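Local coordinates for Blr3880 protein (Bradyrhizobium japonicum, PDB 2OOD), which probably catalyses the zinc-dependent hydrolytic deamination of guanine to xanthine and ammonia in purine breakdown, at residues G289-L302 / V319-R332. Numbering follows the deposited sequence.
Sequences GAAVVFCPCSNLFL and VKMSFGTDVGGGNR. With ZN (zinc ion), chain B; GUN (guanine), chain C.
F294 turns the edge of its ring onto one face of F323, CD2 of F294 lying 3.7 Å from CE1 of F323, in a T-shaped stack with planes at 82°. The pair lies on one face of two neighbouring parallel strands, 291-294 and 320-323, in the TIM-type barrel of the amidohydrolase superfamily. CG of F294 stands anti to the backbone N (chi1 173°), which lays its ring beside that of F323; M335 of helix 335-352 packs on F323, and F307 stacks on F294. V292 and M321, a selenomethionine, share this face, with V292 CG1 against M321 CG. On the other face V293 meets S322, its CG2 3.3 Å from S322 OG. The backbone ladder runs from V292 N, bonded to K320 O at 2.9 Å, through F294 N to S322 O and on to G324 N, bonded to F294 O. Beyond the strands, a water accepts from S298 N and donates to the carbonyls of G324 and T325, tying helix 296-301 to the loop carrying D326. There D326 OD1 binds the zinc ion with H79, H81 and H234, while S298 OG donates to the anti lone pair of D326 OD2 at 2.5 Å.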
# COMPACT_ATOMS: atom_id res chain seq x y z
N GLY A 289 6.18 -30.43 7.53
CA GLY A 289 4.83 -30.01 7.22
C GLY A 289 4.37 -28.74 7.93
O GLY A 289 3.17 -28.45 7.95
N ALA A 290 5.30 -28.00 8.51
CA ALA A 290 4.96 -26.76 9.20
C ALA A 290 4.71 -25.67 8.16
O ALA A 290 5.14 -25.79 7.01
CB ALA A 290 6.10 -26.36 10.13
N ALA A 291 4.01 -24.61 8.55
CA ALA A 291 3.70 -23.54 7.61
C ALA A 291 4.19 -22.17 8.05
O ALA A 291 4.34 -21.91 9.24
CB ALA A 291 2.20 -23.49 7.37
N VAL A 292 4.44 -21.30 7.09
CA VAL A 292 4.89 -19.95 7.38
C VAL A 292 3.79 -19.00 6.92
O VAL A 292 3.04 -19.31 5.99
CB VAL A 292 6.23 -19.62 6.65
CG1 VAL A 292 6.03 -19.66 5.15
CG2 VAL A 292 6.73 -18.26 7.06
N VAL A 293 3.67 -17.85 7.58
CA VAL A 293 2.65 -16.88 7.23
C VAL A 293 3.30 -15.60 6.75
O VAL A 293 3.95 -14.89 7.51
CB VAL A 293 1.73 -16.56 8.42
CG1 VAL A 293 0.60 -15.66 7.97
CG2 VAL A 293 1.18 -17.85 9.03
N PHE A 294 3.12 -15.31 5.46
CA PHE A 294 3.67 -14.14 4.79
C PHE A 294 2.82 -12.90 5.06
O PHE A 294 1.72 -12.78 4.54
CB PHE A 294 3.76 -14.45 3.28
CG PHE A 294 4.16 -13.29 2.40
CD1 PHE A 294 4.99 -12.28 2.87
CD2 PHE A 294 3.76 -13.25 1.07
CE1 PHE A 294 5.42 -11.26 2.02
CE2 PHE A 294 4.19 -12.24 0.21
CZ PHE A 294 5.02 -11.24 0.69
N CYS A 295 3.35 -11.98 5.86
CA CYS A 295 2.64 -10.75 6.20
C CYS A 295 3.35 -9.52 5.65
O CYS A 295 3.97 -8.77 6.40
CB CYS A 295 2.53 -10.63 7.72
SG CYS A 295 1.85 -12.09 8.53
N PRO A 296 3.25 -9.29 4.34
CA PRO A 296 3.89 -8.16 3.66
C PRO A 296 3.62 -6.75 4.18
O PRO A 296 4.55 -5.96 4.29
CB PRO A 296 3.46 -8.34 2.21
CG PRO A 296 2.14 -8.99 2.34
CD PRO A 296 2.37 -10.01 3.41
N CYS A 297 2.37 -6.43 4.51
CA CYS A 297 2.06 -5.09 5.01
C CYS A 297 2.83 -4.78 6.27
O CYS A 297 3.33 -3.67 6.45
CB CYS A 297 0.57 -4.95 5.30
SG CYS A 297 -0.47 -4.94 3.85
N SER A 298 2.90 -5.76 7.16
CA SER A 298 3.61 -5.64 8.42
C SER A 298 5.11 -5.57 8.18
O SER A 298 5.80 -4.70 8.71
CB SER A 298 3.26 -6.83 9.31
OG SER A 298 3.98 -6.78 10.52
N ASN A 299 5.62 -6.49 7.36
CA ASN A 299 7.03 -6.54 7.04
C ASN A 299 7.55 -5.20 6.56
O ASN A 299 8.64 -4.78 6.93
CB ASN A 299 7.31 -7.61 5.99
CG ASN A 299 7.07 -9.01 6.51
OD1 ASN A 299 7.01 -9.22 7.72
ND2 ASN A 299 6.95 -9.96 5.61
N LEU A 300 6.75 -4.52 5.73
CA LEU A 300 7.13 -3.21 5.19
C LEU A 300 6.91 -2.08 6.20
O LEU A 300 7.74 -1.20 6.34
CB LEU A 300 6.35 -2.91 3.90
CG LEU A 300 6.56 -3.85 2.70
CD1 LEU A 300 5.67 -3.42 1.55
CD2 LEU A 300 8.01 -3.83 2.28
N PHE A 301 5.80 -2.11 6.91
CA PHE A 301 5.50 -1.07 7.89
C PHE A 301 6.54 -1.01 9.02
O PHE A 301 6.96 0.08 9.44
CB PHE A 301 4.11 -1.30 8.49
CG PHE A 301 3.65 -0.19 9.41
CD1 PHE A 301 3.06 0.96 8.89
CD2 PHE A 301 3.85 -0.28 10.78
CE1 PHE A 301 2.67 2.00 9.73
CE2 PHE A 301 3.46 0.76 11.63
CZ PHE A 301 2.87 1.90 11.10
N LEU A 302 6.95 -2.16 9.53
CA LEU A 302 7.92 -2.21 10.62
C LEU A 302 9.37 -2.25 10.14
O LEU A 302 10.30 -2.25 10.94
CB LEU A 302 7.63 -3.42 11.52
CG LEU A 302 6.27 -3.46 12.21
CD1 LEU A 302 6.15 -4.74 13.00
CD2 LEU A 302 6.11 -2.26 13.12
N VAL A 319 7.01 -25.08 0.85
CA VAL A 319 6.62 -24.79 2.22
C VAL A 319 5.15 -24.36 2.22
O VAL A 319 4.74 -23.59 1.36
CB VAL A 319 7.47 -23.64 2.82
CG1 VAL A 319 6.99 -23.29 4.21
CG2 VAL A 319 8.92 -24.05 2.86
N LYS A 320 4.37 -24.89 3.16
CA LYS A 320 2.96 -24.54 3.27
C LYS A 320 2.82 -23.11 3.78
O LYS A 320 3.53 -22.71 4.70
CB LYS A 320 2.25 -25.50 4.21
CG LYS A 320 2.02 -26.87 3.60
CD LYS A 320 1.36 -27.81 4.58
CE LYS A 320 1.02 -29.14 3.93
NZ LYS A 320 0.16 -28.90 2.74
N MSE A 321 1.90 -22.36 3.19
CA MSE A 321 1.69 -20.96 3.57
C MSE A 321 0.25 -20.50 3.68
O MSE A 321 -0.69 -21.17 3.25
CB MSE A 321 2.33 -20.04 2.55
CG MSE A 321 3.81 -19.81 2.67
SE MSE A 321 4.27 -18.36 1.44
CE MSE A 321 4.17 -19.34 -0.26
N SER A 322 0.11 -19.30 4.22
CA SER A 322 -1.16 -18.61 4.37
C SER A 322 -0.68 -17.17 4.44
O SER A 322 0.35 -16.91 5.05
CB SER A 322 -1.87 -19.01 5.67
OG SER A 322 -1.20 -18.54 6.82
N PHE A 323 -1.37 -16.25 3.78
CA PHE A 323 -0.95 -14.85 3.84
C PHE A 323 -1.53 -14.23 5.09
O PHE A 323 -2.48 -14.76 5.66
CB PHE A 323 -1.42 -14.09 2.60
CG PHE A 323 -0.60 -14.36 1.37
CD1 PHE A 323 0.33 -15.40 1.35
CD2 PHE A 323 -0.75 -13.59 0.23
CE1 PHE A 323 1.09 -15.66 0.21
CE2 PHE A 323 0.01 -13.84 -0.91
CZ PHE A 323 0.92 -14.88 -0.91
N GLY A 324 -0.97 -13.12 5.53
CA GLY A 324 -1.48 -12.50 6.74
C GLY A 324 -1.47 -10.99 6.74
O GLY A 324 -0.61 -10.37 6.12
N THR A 325 -2.42 -10.39 7.44
CA THR A 325 -2.51 -8.94 7.54
C THR A 325 -1.56 -8.51 8.64
O THR A 325 -0.75 -7.60 8.47
CB THR A 325 -3.93 -8.47 7.94
OG1 THR A 325 -4.36 -9.19 9.10
CG2 THR A 325 -4.91 -8.70 6.80
N ASP A 326 -1.68 -9.19 9.77
CA ASP A 326 -0.88 -8.91 10.95
C ASP A 326 -1.25 -7.55 11.52
O ASP A 326 -0.36 -6.76 11.88
CB ASP A 326 0.61 -8.95 10.62
CG ASP A 326 1.47 -8.98 11.87
OD1 ASP A 326 1.13 -9.79 12.76
OD2 ASP A 326 2.47 -8.22 11.96
N VAL A 327 -2.55 -7.28 11.62
CA VAL A 327 -2.99 -6.00 12.14
C VAL A 327 -2.29 -5.64 13.45
O VAL A 327 -2.26 -6.39 14.42
CB VAL A 327 -4.51 -5.94 12.31
CG1 VAL A 327 -4.89 -4.76 13.19
CG2 VAL A 327 -5.15 -5.78 10.96
N GLY A 328 -1.73 -4.45 13.43
CA GLY A 328 -0.96 -3.93 14.53
C GLY A 328 0.28 -3.62 13.73
O GLY A 328 0.52 -2.48 13.34
N GLY A 329 1.04 -4.68 13.44
CA GLY A 329 2.25 -4.54 12.67
C GLY A 329 1.88 -4.03 11.30
O GLY A 329 2.50 -3.11 10.78
N GLY A 330 0.85 -4.65 10.71
CA GLY A 330 0.37 -4.24 9.40
C GLY A 330 -0.67 -3.16 9.58
O GLY A 330 -1.32 -3.08 10.62
N ASN A 331 -0.87 -2.32 8.56
CA ASN A 331 -1.82 -1.23 8.66
C ASN A 331 -3.13 -1.42 7.91
O ASN A 331 -3.91 -0.47 7.79
CB ASN A 331 -1.15 0.08 8.22
CG ASN A 331 -0.56 -0.00 6.81
OD1 ASN A 331 -0.05 -1.04 6.39
ND2 ASN A 331 -0.60 1.11 6.09
N ARG A 332 -3.39 -2.63 7.43
CA ARG A 332 -4.61 -2.92 6.68
C ARG A 332 -5.32 -4.17 7.18
O ARG A 332 -4.68 -5.18 7.47
CB ARG A 332 -4.28 -3.11 5.20
CG ARG A 332 -3.44 -2.01 4.59
CD ARG A 332 -4.19 -0.70 4.51
NE ARG A 332 -3.34 0.37 4.01
CZ ARG A 332 -3.71 1.64 3.91
NH1 ARG A 332 -4.93 2.01 4.29
NH2 ARG A 332 -2.85 2.54 3.46
ZN ZN B . 2.11 -11.05 14.68
N9 GUN C . 5.72 -11.28 18.13
C8 GUN C . 6.65 -10.63 18.87
N7 GUN C . 6.95 -9.48 18.34
C5 GUN C . 6.21 -9.29 17.22
C6 GUN C . 6.10 -8.25 16.25
O6 GUN C . 6.77 -7.21 16.33
N1 GUN C . 5.20 -8.43 15.20
C2 GUN C . 4.44 -9.58 15.10
N2 GUN C . 3.54 -9.73 14.05
N3 GUN C . 4.54 -10.55 15.99
C4 GUN C . 5.40 -10.45 17.05
O HOH W 1 5.19 -27.69 4.61
O HOH W 2 0.69 -8.01 6.23
O HOH W 3 1.72 -8.54 14.42